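Long-range contact in PTS-dependent dihydroxyacetone kinase, ADP-binding subunit DhaL (PDB 3CR3), which binds ADP with magnesium, takes a phosphoryl group from DhaM to form bound ATP, and passes it to dihydroxyacetone held by DhaK: residues Asn40-Leu52 with Lys66-Ser79. Residues are numbered along the deposited sequence; the frame is centred on the assembly and turned at random.
Sequences NMARGMSETMKAL and KVAMTLMSKVGGAS. With ADP (adenosine-5'-diphosphate), chain G.
Thr-70 fits as a knob among Gly-44, Glu-47, Thr-48 and Ala-51, its CG2 lying 3.4 Å from Thr-48 N. The helix axes approach to 8.6 Å, and Gly-44 probably permits this closeness: a CB there would be tight against Leu-71 CD2 and would clash with Val-75 CG2, just beyond the helix end. Beside it, Thr-48 OG1 donates to Gly-44 O (2.7 Å), tilted 32° from the carbonyl plane, while Thr-48 N reaches the same oxygen from the opposite face. With OG1 anti to the carbonyl carbon (chi1 -67°), Thr-48 CG2 is turned onto Val-67 CG2, 3.8 Å away. Replacing Thr-48 by an alanine would probably cost Gly-44 O its hydroxyl donor and open a gap against Val-67 and Leu-71. The pair belongs to the all-helical DhaL fold, antiparallel but inclined (139°); the start of helix 37-54 and the turn after helix 60-74 meet at the ADP site. There Asn-40 ND2 donates almost straight to ADP O2A (2.8 Å), Ser-79 OG binds that oxygen too, and Ala-78 N holds O2B. The solvent side is looser: Glu-47 and Lys-74 touch through their aliphatic carbons, Glu-47 OE1 and Lys-74 NZ staying 5.1 Å apart. Near the pocket, a water bridges Arg-43 NH1, Asn-40 OD1 and Gly-76 N.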
loop_
_atom_site.group_PDB
_atom_site.type_symbol
_atom_site.label_atom_id
_atom_site.label_comp_id
_atom_site.label_asym_id
_atom_site.label_seq_id
_atom_site.Cartn_x
_atom_site.Cartn_y
_atom_site.Cartn_z
ATOM N N ASN A 40 -5.775 10.799 -22.132
ATOM C CA ASN A 40 -5.524 9.377 -22.401
ATOM C C ASN A 40 -5.983 8.969 -23.805
ATOM O O ASN A 40 -5.213 8.401 -24.591
ATOM C CB ASN A 40 -6.284 8.498 -21.383
ATOM C CG ASN A 40 -5.564 8.347 -20.031
ATOM O OD1 ASN A 40 -4.408 8.732 -19.864
ATOM N ND2 ASN A 40 -6.261 7.745 -19.063
HETATM N N MSE A 41 -7.255 9.246 -24.092
HETATM C CA MSE A 41 -7.863 8.935 -25.379
HETATM C C MSE A 41 -7.279 9.738 -26.551
HETATM O O MSE A 41 -7.193 9.213 -27.667
HETATM C CB MSE A 41 -9.382 9.115 -25.318
HETATM C CG MSE A 41 -10.107 8.132 -24.372
HETATM SE SE MSE A 41 -9.787 6.239 -24.780
HETATM C CE MSE A 41 -10.769 6.213 -26.481
ATOM N N ALA A 42 -6.918 11.003 -26.307
ATOM C CA ALA A 42 -6.322 11.852 -27.344
ATOM C C ALA A 42 -4.990 11.300 -27.812
ATOM O O ALA A 42 -4.750 11.193 -29.017
ATOM C CB ALA A 42 -6.166 13.286 -26.878
ATOM N N ARG A 43 -4.149 10.948 -26.847
ATOM C CA ARG A 43 -2.866 10.276 -27.083
ATOM C C ARG A 43 -3.070 8.968 -27.853
ATOM O O ARG A 43 -2.490 8.759 -28.923
ATOM C CB ARG A 43 -2.206 9.997 -25.735
ATOM C CG ARG A 43 -0.866 9.280 -25.762
ATOM C CD ARG A 43 -0.194 9.361 -24.381
ATOM N NE ARG A 43 -0.135 10.738 -23.875
ATOM C CZ ARG A 43 -0.774 11.195 -22.792
ATOM N NH1 ARG A 43 -1.525 10.389 -22.053
ATOM N NH2 ARG A 43 -0.646 12.475 -22.441
ATOM N N GLY A 44 -3.919 8.104 -27.311
ATOM C CA GLY A 44 -4.139 6.793 -27.890
ATOM C C GLY A 44 -4.661 6.842 -29.311
ATOM O O GLY A 44 -4.239 6.049 -30.154
HETATM N N MSE A 45 -5.586 7.764 -29.571
HETATM C CA MSE A 45 -6.191 7.873 -30.886
HETATM C C MSE A 45 -5.312 8.640 -31.883
HETATM O O MSE A 45 -5.326 8.333 -33.079
HETATM C CB MSE A 45 -7.617 8.432 -30.814
HETATM C CG MSE A 45 -8.661 7.404 -30.331
HETATM SE SE MSE A 45 -8.662 5.735 -31.388
HETATM C CE MSE A 45 -9.027 6.457 -33.136
ATOM N N SER A 46 -4.539 9.609 -31.401
ATOM C CA SER A 46 -3.552 10.272 -32.270
ATOM C C SER A 46 -2.533 9.244 -32.738
ATOM O O SER A 46 -2.318 9.091 -33.928
ATOM C CB SER A 46 -2.867 11.442 -31.570
ATOM O OG SER A 46 -2.507 11.085 -30.254
ATOM N N GLU A 47 -1.952 8.516 -31.791
ATOM C CA GLU A 47 -1.064 7.399 -32.088
ATOM C C GLU A 47 -1.686 6.329 -32.983
ATOM O O GLU A 47 -1.025 5.854 -33.903
ATOM C CB GLU A 47 -0.527 6.792 -30.795
ATOM C CG GLU A 47 0.453 7.711 -30.081
ATOM C CD GLU A 47 1.670 8.046 -30.943
ATOM O OE1 GLU A 47 2.340 7.101 -31.418
ATOM O OE2 GLU A 47 1.947 9.246 -31.143
ATOM N N THR A 48 -2.951 5.970 -32.732
ATOM C CA THR A 48 -3.679 5.029 -33.586
ATOM C C THR A 48 -3.726 5.504 -35.044
ATOM O O THR A 48 -3.371 4.760 -35.952
ATOM C CB THR A 48 -5.112 4.749 -33.056
ATOM O OG1 THR A 48 -5.025 4.041 -31.818
ATOM C CG2 THR A 48 -5.912 3.904 -34.045
HETATM N N MSE A 49 -4.142 6.749 -35.256
HETATM C CA MSE A 49 -4.257 7.285 -36.611
HETATM C C MSE A 49 -2.893 7.379 -37.309
HETATM O O MSE A 49 -2.805 7.160 -38.523
HETATM C CB MSE A 49 -4.987 8.626 -36.626
HETATM C CG MSE A 49 -6.439 8.568 -36.137
HETATM SE SE MSE A 49 -7.496 7.044 -36.774
HETATM C CE MSE A 49 -7.563 7.556 -38.673
ATOM N N LYS A 50 -1.846 7.690 -36.545
ATOM C CA LYS A 50 -0.468 7.653 -37.063
ATOM C C LYS A 50 -0.118 6.244 -37.542
ATOM O O LYS A 50 0.353 6.059 -38.665
ATOM C CB LYS A 50 0.545 8.056 -35.991
ATOM C CG LYS A 50 0.582 9.520 -35.607
ATOM C CD LYS A 50 1.927 9.832 -34.945
ATOM C CE LYS A 50 1.819 10.958 -33.936
ATOM N NZ LYS A 50 3.159 11.288 -33.357
ATOM N N ALA A 51 -0.354 5.256 -36.678
ATOM C CA ALA A 51 -0.038 3.859 -36.977
ATOM C C ALA A 51 -0.825 3.305 -38.169
ATOM O O ALA A 51 -0.299 2.493 -38.930
ATOM C CB ALA A 51 -0.245 2.989 -35.745
ATOM N N LEU A 52 -2.070 3.746 -38.332
ATOM C CA LEU A 52 -2.889 3.327 -39.472
ATOM C C LEU A 52 -2.405 3.902 -40.812
ATOM O O LEU A 52 -2.602 3.277 -41.863
ATOM C CB LEU A 52 -4.370 3.675 -39.262
ATOM C CG LEU A 52 -5.177 3.125 -38.079
ATOM C CD1 LEU A 52 -6.668 3.254 -38.365
ATOM C CD2 LEU A 52 -4.844 1.696 -37.734
ATOM N N LYS A 66 -4.543 -3.560 -35.075
ATOM C CA LYS A 66 -3.623 -2.424 -34.981
ATOM C C LYS A 66 -4.132 -1.381 -33.982
ATOM O O LYS A 66 -3.347 -0.775 -33.231
ATOM C CB LYS A 66 -3.415 -1.791 -36.365
ATOM C CG LYS A 66 -2.426 -0.610 -36.413
ATOM C CD LYS A 66 -1.044 -0.977 -35.866
ATOM C CE LYS A 66 -0.157 -1.658 -36.916
ATOM N NZ LYS A 66 1.060 -2.236 -36.248
ATOM N N VAL A 67 -5.448 -1.183 -33.975
ATOM C CA VAL A 67 -6.091 -0.280 -33.019
ATOM C C VAL A 67 -5.885 -0.831 -31.606
ATOM O O VAL A 67 -5.420 -0.120 -30.719
ATOM C CB VAL A 67 -7.599 -0.081 -33.332
ATOM C CG1 VAL A 67 -8.302 0.738 -32.220
ATOM C CG2 VAL A 67 -7.770 0.592 -34.674
ATOM N N ALA A 68 -6.197 -2.105 -31.418
ATOM C CA ALA A 68 -6.059 -2.745 -30.114
ATOM C C ALA A 68 -4.644 -2.587 -29.514
ATOM O O ALA A 68 -4.500 -2.167 -28.370
ATOM C CB ALA A 68 -6.454 -4.201 -30.209
HETATM N N MSE A 69 -3.609 -2.893 -30.300
HETATM C CA MSE A 69 -2.226 -2.829 -29.813
HETATM C C MSE A 69 -1.743 -1.407 -29.539
HETATM O O MSE A 69 -1.023 -1.182 -28.571
HETATM C CB MSE A 69 -1.256 -3.542 -30.772
HETATM C CG MSE A 69 -1.616 -4.997 -31.066
HETATM SE SE MSE A 69 -1.837 -6.116 -29.461
HETATM C CE MSE A 69 -3.746 -5.999 -29.102
ATOM N N THR A 70 -2.145 -0.461 -30.385
ATOM C CA THR A 70 -1.793 0.946 -30.193
ATOM C C THR A 70 -2.406 1.513 -28.898
ATOM O O THR A 70 -1.711 2.130 -28.095
ATOM C CB THR A 70 -2.201 1.818 -31.406
ATOM O OG1 THR A 70 -1.798 1.179 -32.624
ATOM C CG2 THR A 70 -1.558 3.180 -31.326
ATOM N N LEU A 71 -3.706 1.285 -28.700
ATOM C CA LEU A 71 -4.396 1.742 -27.490
ATOM C C LEU A 71 -3.832 1.062 -26.236
ATOM O O LEU A 71 -3.662 1.709 -25.200
ATOM C CB LEU A 71 -5.925 1.554 -27.602
ATOM C CG LEU A 71 -6.680 2.322 -28.703
ATOM C CD1 LEU A 71 -8.193 2.046 -28.651
ATOM C CD2 LEU A 71 -6.422 3.824 -28.682
HETATM N N MSE A 72 -3.509 -0.229 -26.344
HETATM C CA MSE A 72 -2.932 -0.981 -25.226
HETATM C C MSE A 72 -1.567 -0.451 -24.793
HETATM O O MSE A 72 -1.249 -0.453 -23.610
HETATM C CB MSE A 72 -2.838 -2.475 -25.544
HETATM C CG MSE A 72 -4.164 -3.217 -25.427
HETATM SE SE MSE A 72 -3.898 -5.115 -25.135
HETATM C CE MSE A 72 -5.617 -5.813 -25.728
ATOM N N SER A 73 -0.765 -0.001 -25.752
ATOM C CA SER A 73 0.539 0.583 -25.450
ATOM C C SER A 73 0.472 2.039 -24.979
ATOM O O SER A 73 1.138 2.408 -24.005
ATOM C CB SER A 73 1.463 0.478 -26.666
ATOM O OG SER A 73 1.746 -0.881 -26.963
ATOM N N LYS A 74 -0.328 2.856 -25.665
ATOM C CA LYS A 74 -0.254 4.321 -25.535
ATOM C C LYS A 74 -1.239 4.981 -24.532
ATOM O O LYS A 74 -1.096 6.165 -24.211
ATOM C CB LYS A 74 -0.365 4.975 -26.923
ATOM C CG LYS A 74 0.702 4.500 -27.933
ATOM C CD LYS A 74 2.074 5.121 -27.653
ATOM C CE LYS A 74 3.145 4.631 -28.626
ATOM N NZ LYS A 74 3.648 3.254 -28.281
ATOM N N VAL A 75 -2.229 4.220 -24.058
ATOM C CA VAL A 75 -3.167 4.678 -23.020
ATOM C C VAL A 75 -2.755 4.091 -21.650
ATOM O O VAL A 75 -2.678 2.870 -21.491
ATOM C CB VAL A 75 -4.625 4.265 -23.373
ATOM C CG1 VAL A 75 -5.637 4.936 -22.457
ATOM C CG2 VAL A 75 -4.944 4.600 -24.817
ATOM N N GLY A 76 -2.475 4.951 -20.673
ATOM C CA GLY A 76 -1.952 4.504 -19.375
ATOM C C GLY A 76 -2.972 4.203 -18.281
ATOM O O GLY A 76 -2.594 3.793 -17.162
ATOM N N GLY A 77 -4.258 4.415 -18.601
ATOM C CA GLY A 77 -5.359 4.138 -17.683
ATOM C C GLY A 77 -6.207 2.945 -18.097
ATOM O O GLY A 77 -5.911 2.269 -19.094
ATOM N N ALA A 78 -7.265 2.704 -17.329
ATOM C CA ALA A 78 -8.195 1.592 -17.536
ATOM C C ALA A 78 -8.750 1.533 -18.958
ATOM O O ALA A 78 -8.967 0.459 -19.501
ATOM C CB ALA A 78 -9.349 1.677 -16.527
ATOM N N SER A 79 -8.968 2.686 -19.566
ATOM C CA SER A 79 -9.519 2.718 -20.928
ATOM C C SER A 79 -8.632 1.984 -21.955
ATOM O O SER A 79 -9.124 1.535 -22.991
ATOM C CB SER A 79 -9.772 4.167 -21.354
ATOM O OG SER A 79 -8.553 4.896 -21.294
HETATM P PB ADP G . -8.420 5.570 -15.326
HETATM O O1B ADP G . -7.776 6.913 -15.198
HETATM O O2B ADP G . -7.470 4.443 -15.106
HETATM O O3B ADP G . -9.718 5.434 -14.529
HETATM P PA ADP G . -9.564 6.571 -17.801
HETATM O O1A ADP G . -9.798 7.829 -17.039
HETATM O O2A ADP G . -8.809 6.703 -19.103
HETATM O O3A ADP G . -8.845 5.439 -16.886
HETATM O "O5'" ADP G . -10.976 5.850 -18.106
HETATM C "C5'" ADP G . -12.032 5.879 -17.141
HETATM C "C4'" ADP G . -13.197 5.105 -17.721
HETATM O "O4'" ADP G . -12.899 3.709 -17.840
HETATM C "C3'" ADP G . -14.444 5.174 -16.857
HETATM O "O3'" ADP G . -15.177 6.353 -17.192
HETATM C "C2'" ADP G . -15.192 3.888 -17.202
HETATM O "O2'" ADP G . -16.133 4.058 -18.264
HETATM C "C1'" ADP G . -14.106 2.962 -17.734
HETATM N N9 ADP G . -13.871 1.869 -16.772
HETATM C C8 ADP G . -13.088 1.971 -15.675
HETATM N N7 ADP G . -13.073 0.810 -15.005
HETATM C C5 ADP G . -13.867 -0.047 -15.675
HETATM C C6 ADP G . -14.293 -1.446 -15.497
HETATM N N6 ADP G . -13.822 -2.146 -14.446
HETATM N N1 ADP G . -15.127 -1.980 -16.416
HETATM C C2 ADP G . -15.576 -1.282 -17.479
HETATM N N3 ADP G . -15.234 -0.012 -17.694
HETATM C C4 ADP G . -14.402 0.649 -16.839
HETATM O O HOH W 1 -1.652 7.572 -21.073
#